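Local coordinates for alginate lyase (Bacteroides ovatus, PDB 3NNB), which probably cleaves the polysaccharide alginate by beta-elimination, at residues 276-281 against 315-320; 309-314 against 357-362; 284-289 against 344-349. One frame throughout, in Å; residues are numbered along the deposited sequence.

Contact 1. Residues 276-281 against 315-320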
loop_
_atom_site.group_PDB
_atom_site.type_symbol
_atom_site.label_atom_id
_atom_site.label_comp_id
_atom_site.label_asym_id
_atom_site.label_seq_id
_atom_site.Cartn_x
_atom_site.Cartn_y
_atom_site.Cartn_z
ATOM N N GLY A 276 -7.133 -13.164 3.605
ATOM C CA GLY A 276 -6.613 -11.799 3.629
ATOM C C GLY A 276 -5.239 -11.633 3.001
ATOM O O GLY A 276 -5.042 -10.733 2.200
ATOM N N TYR A 277 -4.312 -12.514 3.326
ATOM C CA TYR A 277 -2.976 -12.426 2.766
ATOM C C TYR A 277 -2.923 -12.829 1.272
ATOM O O TYR A 277 -2.101 -12.290 0.516
ATOM C CB TYR A 277 -1.972 -13.224 3.611
ATOM C CG TYR A 277 -1.466 -12.413 4.778
ATOM C CD1 TYR A 277 -0.668 -11.315 4.568
ATOM C CD2 TYR A 277 -1.905 -12.650 6.095
ATOM C CE1 TYR A 277 -0.218 -10.524 5.630
ATOM C CE2 TYR A 277 -1.454 -11.844 7.164
ATOM C CZ TYR A 277 -0.601 -10.808 6.921
ATOM O OH TYR A 277 -0.194 -9.986 7.959
ATOM N N THR A 278 -3.740 -13.804 0.875
ATOM C CA THR A 278 -3.846 -14.161 -0.551
ATOM C C THR A 278 -4.252 -12.892 -1.329
ATOM O O THR A 278 -3.682 -12.564 -2.378
ATOM C CB THR A 278 -4.888 -15.254 -0.762
ATOM O OG1 THR A 278 -4.393 -16.507 -0.249
ATOM C CG2 THR A 278 -5.250 -15.424 -2.259
ATOM N N ILE A 279 -5.232 -12.182 -0.812
ATOM C CA ILE A 279 -5.716 -10.944 -1.458
ATOM C C ILE A 279 -4.698 -9.777 -1.383
ATOM O O ILE A 279 -4.512 -9.062 -2.334
ATOM C CB ILE A 279 -7.097 -10.530 -0.844
ATOM C CG1 ILE A 279 -8.154 -11.561 -1.229
ATOM C CG2 ILE A 279 -7.489 -9.092 -1.259
ATOM C CD1 ILE A 279 -9.483 -11.406 -0.473
ATOM N N PHE A 280 -4.072 -9.616 -0.228
ATOM C CA PHE A 280 -3.015 -8.610 -0.004
ATOM C C PHE A 280 -1.936 -8.765 -1.063
ATOM O O PHE A 280 -1.564 -7.786 -1.740
ATOM C CB PHE A 280 -2.446 -8.873 1.385
ATOM C CG PHE A 280 -1.518 -7.795 1.961
ATOM C CD1 PHE A 280 -1.974 -6.528 2.263
ATOM C CD2 PHE A 280 -0.207 -8.121 2.298
ATOM C CE1 PHE A 280 -1.132 -5.595 2.885
ATOM C CE2 PHE A 280 0.628 -7.206 2.897
ATOM C CZ PHE A 280 0.172 -5.952 3.197
ATOM N N ASN A 281 -1.466 -9.988 -1.264
ATOM C CA ASN A 281 -0.381 -10.234 -2.220
ATOM C C ASN A 281 -0.868 -10.051 -3.650
ATOM O O ASN A 281 -0.193 -9.450 -4.440
ATOM C CB ASN A 281 0.229 -11.629 -2.000
ATOM C CG ASN A 281 1.704 -11.701 -2.272
ATOM O OD1 ASN A 281 2.429 -10.706 -2.220
ATOM N ND2 ASN A 281 2.199 -12.926 -2.478
ATOM N N LYS A 315 -7.361 -17.590 -10.459
ATOM C CA LYS A 315 -8.225 -18.740 -10.658
ATOM C C LYS A 315 -8.339 -19.621 -9.399
ATOM O O LYS A 315 -9.377 -20.251 -9.181
ATOM C CB LYS A 315 -7.745 -19.569 -11.862
ATOM C CG LYS A 315 -8.063 -19.016 -13.249
ATOM C CD LYS A 315 -7.495 -19.962 -14.298
ATOM C CE LYS A 315 -7.629 -19.465 -15.732
ATOM N NZ LYS A 315 -6.716 -20.240 -16.657
ATOM N N PHE A 316 -7.297 -19.662 -8.562
ATOM C CA PHE A 316 -7.386 -20.349 -7.247
ATOM C C PHE A 316 -8.442 -19.629 -6.385
ATOM O O PHE A 316 -9.232 -20.255 -5.663
ATOM C CB PHE A 316 -6.016 -20.358 -6.527
ATOM C CG PHE A 316 -6.141 -20.635 -5.054
ATOM C CD1 PHE A 316 -6.318 -21.921 -4.598
ATOM C CD2 PHE A 316 -6.175 -19.566 -4.147
ATOM C CE1 PHE A 316 -6.449 -22.163 -3.266
ATOM C CE2 PHE A 316 -6.324 -19.803 -2.789
ATOM C CZ PHE A 316 -6.493 -21.098 -2.346
ATOM N N LEU A 317 -8.410 -18.294 -6.405
ATOM C CA LEU A 317 -9.263 -17.513 -5.513
ATOM C C LEU A 317 -10.731 -17.506 -5.883
ATOM O O LEU A 317 -11.604 -17.540 -5.016
ATOM C CB LEU A 317 -8.765 -16.066 -5.448
ATOM C CG LEU A 317 -9.603 -15.062 -4.635
ATOM C CD1 LEU A 317 -9.610 -15.439 -3.122
ATOM C CD2 LEU A 317 -9.044 -13.649 -4.846
ATOM N N ILE A 318 -11.006 -17.400 -7.179
ATOM C CA ILE A 318 -12.361 -17.119 -7.669
ATOM C C ILE A 318 -13.456 -18.043 -7.110
ATOM O O ILE A 318 -14.499 -17.556 -6.704
ATOM C CB ILE A 318 -12.387 -17.073 -9.225
ATOM C CG1 ILE A 318 -11.791 -15.745 -9.666
ATOM C CG2 ILE A 318 -13.850 -17.269 -9.776
ATOM C CD1 ILE A 318 -11.326 -15.657 -11.116
ATOM N N PRO A 319 -13.232 -19.368 -7.073
ATOM C CA PRO A 319 -14.342 -20.233 -6.608
ATOM C C PRO A 319 -14.826 -19.964 -5.205
ATOM O O PRO A 319 -15.954 -20.342 -4.841
ATOM C CB PRO A 319 -13.765 -21.641 -6.734
ATOM C CG PRO A 319 -12.698 -21.506 -7.803
ATOM C CD PRO A 319 -12.102 -20.153 -7.594
ATOM N N TYR A 320 -13.977 -19.325 -4.395
ATOM C CA TYR A 320 -14.341 -19.041 -3.038
ATOM C C TYR A 320 -15.115 -17.756 -2.879
ATOM O O TYR A 320 -15.671 -17.506 -1.824
ATOM C CB TYR A 320 -13.090 -19.014 -2.152
ATOM C CG TYR A 320 -12.387 -20.349 -2.094
ATOM C CD1 TYR A 320 -12.925 -21.418 -1.373
ATOM C CD2 TYR A 320 -11.167 -20.545 -2.751
ATOM C CE1 TYR A 320 -12.277 -22.644 -1.320
ATOM C CE2 TYR A 320 -10.511 -21.739 -2.701
ATOM C CZ TYR A 320 -11.070 -22.794 -1.982
ATOM O OH TYR A 320 -10.371 -23.951 -1.944
#
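Leu317 holds CG anti to its backbone N (chi1 176°) and turns at chi2 (65°), which sends its two methyls forward onto neighbouring residues of the facing helix. CD1 goes to Thr278 and CD2 to Ile279. On the other side, Thr278 aims CG2 across the gap, where it lies 4.4 Å from Leu317 CD1. Ile279 points less directly at its partner, but its chi1 of -67° carries CG1 to 4.3 Å from Leu317 CD2. These are loose apolar touches, methyl to methyl at Thr278 and methylene to methyl at Ile279, with the backbones nearest at Thr278 CA and Leu317 CA, 8.1 Å apart. The hydroxyl of Thr278 turns back into its own helix and hydrogen-bonds Ala274 O, so the threonine offers its methyl to the leucine. Leu269 of helix 266-269 lies beside both Thr278 and Phe316, while Ala343 and Ile346 of helix 336-351 pack against Ile279. The contact thus joins the first part of helix 274-293 to the C-terminal part of helix 310-317, near the 3-10 segment 318-320. It is buried helix-to-helix packing within a mainly helical chain, consistent with the alpha/alpha toroid of the six-hairpin clan.

Contact 2. Residues 309-314 against 357-362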
loop_
_atom_site.group_PDB
_atom_site.type_symbol
_atom_site.label_atom_id
_atom_site.label_comp_id
_atom_site.label_asym_id
_atom_site.label_seq_id
_atom_site.Cartn_x
_atom_site.Cartn_y
_atom_site.Cartn_z
ATOM N N SER A 309 1.456 -18.043 -12.683
ATOM C CA SER A 309 1.118 -16.727 -13.196
ATOM C C SER A 309 0.127 -16.031 -12.279
ATOM O O SER A 309 -0.514 -16.672 -11.434
ATOM C CB SER A 309 0.475 -16.885 -14.587
ATOM O OG SER A 309 -0.829 -17.459 -14.511
ATOM N N ILE A 310 -0.053 -14.728 -12.472
ATOM C CA ILE A 310 -1.134 -14.009 -11.790
ATOM C C ILE A 310 -2.509 -14.583 -12.130
ATOM O O ILE A 310 -3.381 -14.718 -11.257
ATOM C CB ILE A 310 -1.052 -12.499 -12.086
ATOM C CG1 ILE A 310 0.240 -11.915 -11.472
ATOM C CG2 ILE A 310 -2.332 -11.787 -11.577
ATOM C CD1 ILE A 310 0.544 -10.456 -11.918
ATOM N N THR A 311 -2.708 -15.002 -13.387
ATOM C CA THR A 311 -3.961 -15.635 -13.754
ATOM C C THR A 311 -4.196 -16.909 -12.915
ATOM O O THR A 311 -5.293 -17.129 -12.432
ATOM C CB THR A 311 -3.992 -15.993 -15.261
ATOM O OG1 THR A 311 -3.924 -14.774 -16.031
ATOM C CG2 THR A 311 -5.285 -16.764 -15.612
ATOM N N ALA A 312 -3.165 -17.712 -12.709
ATOM C CA ALA A 312 -3.330 -18.930 -11.920
ATOM C C ALA A 312 -3.714 -18.577 -10.493
ATOM O O ALA A 312 -4.620 -19.170 -9.913
ATOM C CB ALA A 312 -2.088 -19.760 -11.942
ATOM N N ALA A 313 -3.079 -17.538 -9.978
ATOM C CA ALA A 313 -3.350 -17.119 -8.606
ATOM C C ALA A 313 -4.812 -16.639 -8.453
ATOM O O ALA A 313 -5.455 -16.874 -7.433
ATOM C CB ALA A 313 -2.320 -16.044 -8.151
ATOM N N LEU A 314 -5.318 -15.903 -9.448
ATOM C CA LEU A 314 -6.702 -15.471 -9.479
ATOM C C LEU A 314 -7.673 -16.625 -9.593
ATOM O O LEU A 314 -8.711 -16.641 -8.905
ATOM C CB LEU A 314 -6.919 -14.507 -10.663
ATOM C CG LEU A 314 -6.278 -13.124 -10.519
ATOM C CD1 LEU A 314 -6.233 -12.447 -11.906
ATOM C CD2 LEU A 314 -7.040 -12.197 -9.534
ATOM N N ALA A 357 -11.730 -12.435 -19.826
ATOM C CA ALA A 357 -11.869 -13.512 -18.822
ATOM C C ALA A 357 -13.203 -13.498 -18.082
ATOM O O ALA A 357 -13.564 -14.456 -17.414
ATOM C CB ALA A 357 -10.683 -13.464 -17.811
ATOM N N GLY A 358 -13.915 -12.392 -18.152
ATOM C CA GLY A 358 -15.206 -12.288 -17.478
ATOM C C GLY A 358 -15.127 -12.037 -15.976
ATOM O O GLY A 358 -16.088 -12.293 -15.248
ATOM N N TYR A 359 -14.009 -11.455 -15.529
ATOM C CA TYR A 359 -13.810 -11.281 -14.104
ATOM C C TYR A 359 -14.753 -10.245 -13.472
ATOM O O TYR A 359 -15.185 -10.396 -12.331
ATOM C CB TYR A 359 -12.381 -10.837 -13.814
ATOM C CG TYR A 359 -11.301 -11.827 -14.150
ATOM C CD1 TYR A 359 -11.467 -13.197 -13.925
ATOM C CD2 TYR A 359 -10.074 -11.388 -14.608
ATOM C CE1 TYR A 359 -10.474 -14.068 -14.174
ATOM C CE2 TYR A 359 -9.058 -12.278 -14.872
ATOM C CZ TYR A 359 -9.274 -13.618 -14.676
ATOM O OH TYR A 359 -8.254 -14.517 -14.962
ATOM N N GLU A 360 -15.059 -9.173 -14.202
ATOM C CA GLU A 360 -15.923 -8.124 -13.650
ATOM C C GLU A 360 -17.336 -8.656 -13.432
ATOM O O GLU A 360 -17.966 -8.298 -12.447
ATOM C CB GLU A 360 -15.949 -6.858 -14.537
ATOM C CG GLU A 360 -17.074 -5.878 -14.186
ATOM C CD GLU A 360 -17.029 -5.331 -12.762
ATOM O OE1 GLU A 360 -15.990 -5.468 -12.084
ATOM O OE2 GLU A 360 -18.038 -4.744 -12.322
ATOM N N ALA A 361 -17.828 -9.497 -14.347
ATOM C CA ALA A 361 -19.151 -10.126 -14.196
ATOM C C ALA A 361 -19.249 -10.949 -12.911
ATOM O O ALA A 361 -20.238 -10.885 -12.190
ATOM C CB ALA A 361 -19.489 -10.981 -15.421
ATOM N N ILE A 362 -18.184 -11.683 -12.601
ATOM C CA ILE A 362 -18.109 -12.447 -11.356
ATOM C C ILE A 362 -18.104 -11.482 -10.174
ATOM O O ILE A 362 -18.906 -11.625 -9.267
ATOM C CB ILE A 362 -16.874 -13.370 -11.329
ATOM C CG1 ILE A 362 -16.952 -14.420 -12.435
ATOM C CG2 ILE A 362 -16.736 -14.055 -9.961
ATOM C CD1 ILE A 362 -15.707 -15.310 -12.579
HETATM O O HOH W 1 -6.345 -13.485 -16.389
#
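Tyr359 reaches across to helix 310-317 and meets both Thr311 and Leu314 at about a right angle. With CG anti to the carbonyl carbon (chi1 -65°), the tyrosine leaves the first turn of its helix pointing at the other segment, and its length spans a gap in which Tyr359 CA and Leu314 CA are 9.5 Å apart. Leu314 approaches the ring obliquely, with CD1 4.1 Å from Tyr359 CE2. Further out, the methyl CG2 of Thr311 stands 3.8 Å from Tyr359 OH. The ring also has a neighbour from its own segment: Ala357 CB sits over the centre of one face, 3.4 Å above the plane. Between the two, Gly358 turns the chain with a positive phi and occupies the N-cap position of helix 359-366.

The hydroxyls of Thr311 and Tyr359 are too far apart to bond directly, and a water joins them. It lies in the plane of the tyrosine ring at its edge, 2.6 Å from Tyr359 OH and 2.8 Å from Thr311 OG1, and the two bonds open at about 113°, close to tetrahedral. On the threonine's own helix, Ser309 is the N-cap, its OG accepting from Ala312 N at 3.0 Å. Tyr300 and Ala350 each touch both Leu314 and Tyr359, so the pair is packed from outside the two segments as well.

Chemically, the ring carbons pack against leucine, while the phenol oxygen meets the threonine methyl as well as the water; Thr311 thus presents its methyl directly and its hydroxyl through the water. That bridge satisfies a hydroxyl on each helix and should restrict where the phenol end can lie.

Contact 3. Residues 284-289 against 344-349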
loop_
_atom_site.group_PDB
_atom_site.type_symbol
_atom_site.label_atom_id
_atom_site.label_comp_id
_atom_site.label_asym_id
_atom_site.label_seq_id
_atom_site.Cartn_x
_atom_site.Cartn_y
_atom_site.Cartn_z
ATOM N N HIS A 284 -1.024 -6.385 -4.504
ATOM C CA HIS A 284 0.310 -5.855 -4.725
ATOM C C HIS A 284 0.876 -6.314 -6.080
ATOM O O HIS A 284 1.599 -5.559 -6.759
ATOM C CB HIS A 284 1.234 -6.203 -3.587
ATOM C CG HIS A 284 0.786 -5.628 -2.290
ATOM N ND1 HIS A 284 1.202 -6.136 -1.074
ATOM C CD2 HIS A 284 -0.099 -4.641 -2.014
ATOM C CE1 HIS A 284 0.613 -5.445 -0.107
ATOM N NE2 HIS A 284 -0.166 -4.524 -0.645
HETATM N N MSE A 285 0.525 -7.535 -6.485
HETATM C CA MSE A 285 0.849 -8.003 -7.831
HETATM C C MSE A 285 0.221 -7.073 -8.873
HETATM O O MSE A 285 0.862 -6.689 -9.828
HETATM C CB MSE A 285 0.374 -9.430 -8.080
HETATM C CG MSE A 285 1.092 -10.459 -7.212
HETATM SE SE MSE A 285 0.278 -12.188 -7.362
HETATM C CE MSE A 285 1.285 -13.151 -6.004
ATOM N N LEU A 286 -1.047 -6.759 -8.683
ATOM C CA LEU A 286 -1.772 -5.862 -9.583
ATOM C C LEU A 286 -1.254 -4.443 -9.563
ATOM O O LEU A 286 -1.233 -3.774 -10.593
ATOM C CB LEU A 286 -3.277 -5.949 -9.354
ATOM C CG LEU A 286 -3.911 -7.317 -9.647
ATOM C CD1 LEU A 286 -5.356 -7.465 -9.130
ATOM C CD2 LEU A 286 -3.940 -7.569 -11.166
ATOM N N ASP A 287 -0.801 -3.972 -8.399
ATOM C CA ASP A 287 -0.111 -2.689 -8.341
ATOM C C ASP A 287 1.148 -2.718 -9.220
ATOM O O ASP A 287 1.382 -1.787 -9.969
ATOM C CB ASP A 287 0.337 -2.368 -6.894
ATOM C CG ASP A 287 -0.807 -1.935 -5.996
ATOM O OD1 ASP A 287 -1.885 -1.512 -6.444
ATOM O OD2 ASP A 287 -0.611 -2.072 -4.760
HETATM N N MSE A 288 1.943 -3.792 -9.172
HETATM C CA MSE A 288 3.105 -3.922 -10.023
HETATM C C MSE A 288 2.678 -3.965 -11.484
HETATM O O MSE A 288 3.344 -3.368 -12.339
HETATM C CB MSE A 288 3.907 -5.174 -9.676
HETATM C CG MSE A 288 5.247 -5.274 -10.394
HETATM SE SE MSE A 288 6.359 -3.686 -10.208
HETATM C CE MSE A 288 7.913 -4.567 -9.608
ATOM N N CYS A 289 1.606 -4.691 -11.798
ATOM C CA CYS A 289 1.134 -4.746 -13.198
ATOM C C CYS A 289 0.795 -3.341 -13.685
ATOM O O CYS A 289 1.110 -2.987 -14.826
ATOM C CB CYS A 289 -0.123 -5.617 -13.306
ATOM S SG CYS A 289 0.178 -7.384 -13.046
ATOM N N CYS A 344 -13.834 -9.096 -4.686
ATOM C CA CYS A 344 -14.622 -8.615 -5.808
ATOM C C CYS A 344 -13.940 -7.422 -6.522
ATOM O O CYS A 344 -14.100 -7.245 -7.759
ATOM C CB CYS A 344 -16.010 -8.186 -5.310
ATOM S SG CYS A 344 -17.040 -9.573 -4.757
ATOM N N TRP A 345 -13.204 -6.602 -5.752
ATOM C CA TRP A 345 -12.445 -5.498 -6.327
ATOM C C TRP A 345 -11.097 -5.943 -6.898
ATOM O O TRP A 345 -10.621 -5.348 -7.855
ATOM C CB TRP A 345 -12.331 -4.344 -5.331
ATOM C CG TRP A 345 -13.649 -3.707 -5.203
ATOM C CD1 TRP A 345 -14.592 -3.947 -4.267
ATOM C CD2 TRP A 345 -14.216 -2.733 -6.110
ATOM N NE1 TRP A 345 -15.722 -3.205 -4.539
ATOM C CE2 TRP A 345 -15.498 -2.431 -5.642
ATOM C CE3 TRP A 345 -13.750 -2.085 -7.254
ATOM C CZ2 TRP A 345 -16.328 -1.512 -6.292
ATOM C CZ3 TRP A 345 -14.580 -1.192 -7.897
ATOM C CH2 TRP A 345 -15.852 -0.918 -7.419
ATOM N N ILE A 346 -10.493 -7.011 -6.373
ATOM C CA ILE A 346 -9.404 -7.659 -7.091
ATOM C C ILE A 346 -9.859 -8.015 -8.512
ATOM O O ILE A 346 -9.095 -7.825 -9.476
ATOM C CB ILE A 346 -8.875 -8.908 -6.305
ATOM C CG1 ILE A 346 -8.164 -8.475 -5.001
ATOM C CG2 ILE A 346 -7.952 -9.796 -7.147
ATOM C CD1 ILE A 346 -6.847 -7.639 -5.162
ATOM N N LEU A 347 -11.078 -8.566 -8.640
ATOM C CA LEU A 347 -11.594 -8.975 -9.934
ATOM C C LEU A 347 -11.832 -7.801 -10.894
ATOM O O LEU A 347 -11.479 -7.883 -12.058
ATOM C CB LEU A 347 -12.859 -9.810 -9.782
ATOM C CG LEU A 347 -12.657 -11.176 -9.152
ATOM C CD1 LEU A 347 -13.976 -11.912 -9.200
ATOM C CD2 LEU A 347 -11.560 -12.000 -9.842
ATOM N N ARG A 348 -12.356 -6.691 -10.377
ATOM C CA ARG A 348 -12.425 -5.440 -11.163
ATOM C C ARG A 348 -11.066 -5.029 -11.706
ATOM O O ARG A 348 -10.915 -4.731 -12.887
ATOM C CB ARG A 348 -12.955 -4.325 -10.264
ATOM C CG ARG A 348 -12.900 -2.913 -10.828
ATOM C CD ARG A 348 -13.770 -2.663 -12.069
ATOM N NE ARG A 348 -15.199 -2.813 -11.811
ATOM C CZ ARG A 348 -16.042 -1.854 -11.408
ATOM N NH1 ARG A 348 -15.653 -0.609 -11.172
ATOM N NH2 ARG A 348 -17.309 -2.152 -11.219
ATOM N N ARG A 349 -10.063 -5.050 -10.843
ATOM C CA ARG A 349 -8.733 -4.610 -11.228
ATOM C C ARG A 349 -8.118 -5.542 -12.251
ATOM O O ARG A 349 -7.493 -5.085 -13.223
ATOM C CB ARG A 349 -7.876 -4.464 -9.978
ATOM C CG ARG A 349 -8.427 -3.400 -9.046
ATOM C CD ARG A 349 -7.873 -3.508 -7.647
ATOM N NE ARG A 349 -6.440 -3.289 -7.610
ATOM C CZ ARG A 349 -5.686 -3.434 -6.499
ATOM N NH1 ARG A 349 -6.215 -3.770 -5.300
ATOM N NH2 ARG A 349 -4.406 -3.201 -6.599
#
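Leu286 and Arg349 carry this contact, with Asp287 adding a charge. Leu286 CD1 fits against the facing helix, 4.0 Å from Arg349 CB, 4.0 Å from Ile346 CG2 and 3.8 Å from Ile346 O. The arginine crosses this leucine at a slant: a bend at chi3 (63°) swings the guanidinium back across the gap, so that NH2 comes within 4.1 Å of Leu286 CB and forms a salt bridge with Asp287 OD1 at 3.0 Å. The carboxylate oxygen arrives at the guanidinium edge, near its plane, although the two groups are tilted 32° apart. Arg349 is modelled in two conformers, so this bridge may be held only part of the time. Segments 284-289 and 344-349 run nearly parallel, their axes approaching to 10.8 Å at 19°, an arrangement consistent with same-layer helices in the alpha/alpha toroid of the six-hairpin clan. One step out, Tyr169 OH hydrogen-bonds Asp287 OD2, leaving OD1 to face the arginine. The Tyr169 ring in turn meets His284, which stacks edge-to-face with Phe280. Tyr379 touches Arg349, and Leu314 of helix 310-317 packs against Ile346.

Overall arrangement
From the N terminus, helix 274-293 supplies 276-281 and then 284-289 before the chain reaches 309-314, the N-cap and first turn of helix 310-317, and runs on into 315-320. Contact 1 closes here, spanning 33 intervening residues. Helix 336-351 follows, and its segment 344-349 returns to 284-289 in contact 3, a span of 54 residues. Last, 357-362 comes back to 309-314 and closes contact 2 over 42 residues. Each pair of contacts crosses along the chain; none nests inside another. With centres only 10 to 11 Å apart, they tie four helices into one cluster, reinforced by Ile318 against Tyr359 and Leu347, and by the salt bridge between Glu360 and Arg348.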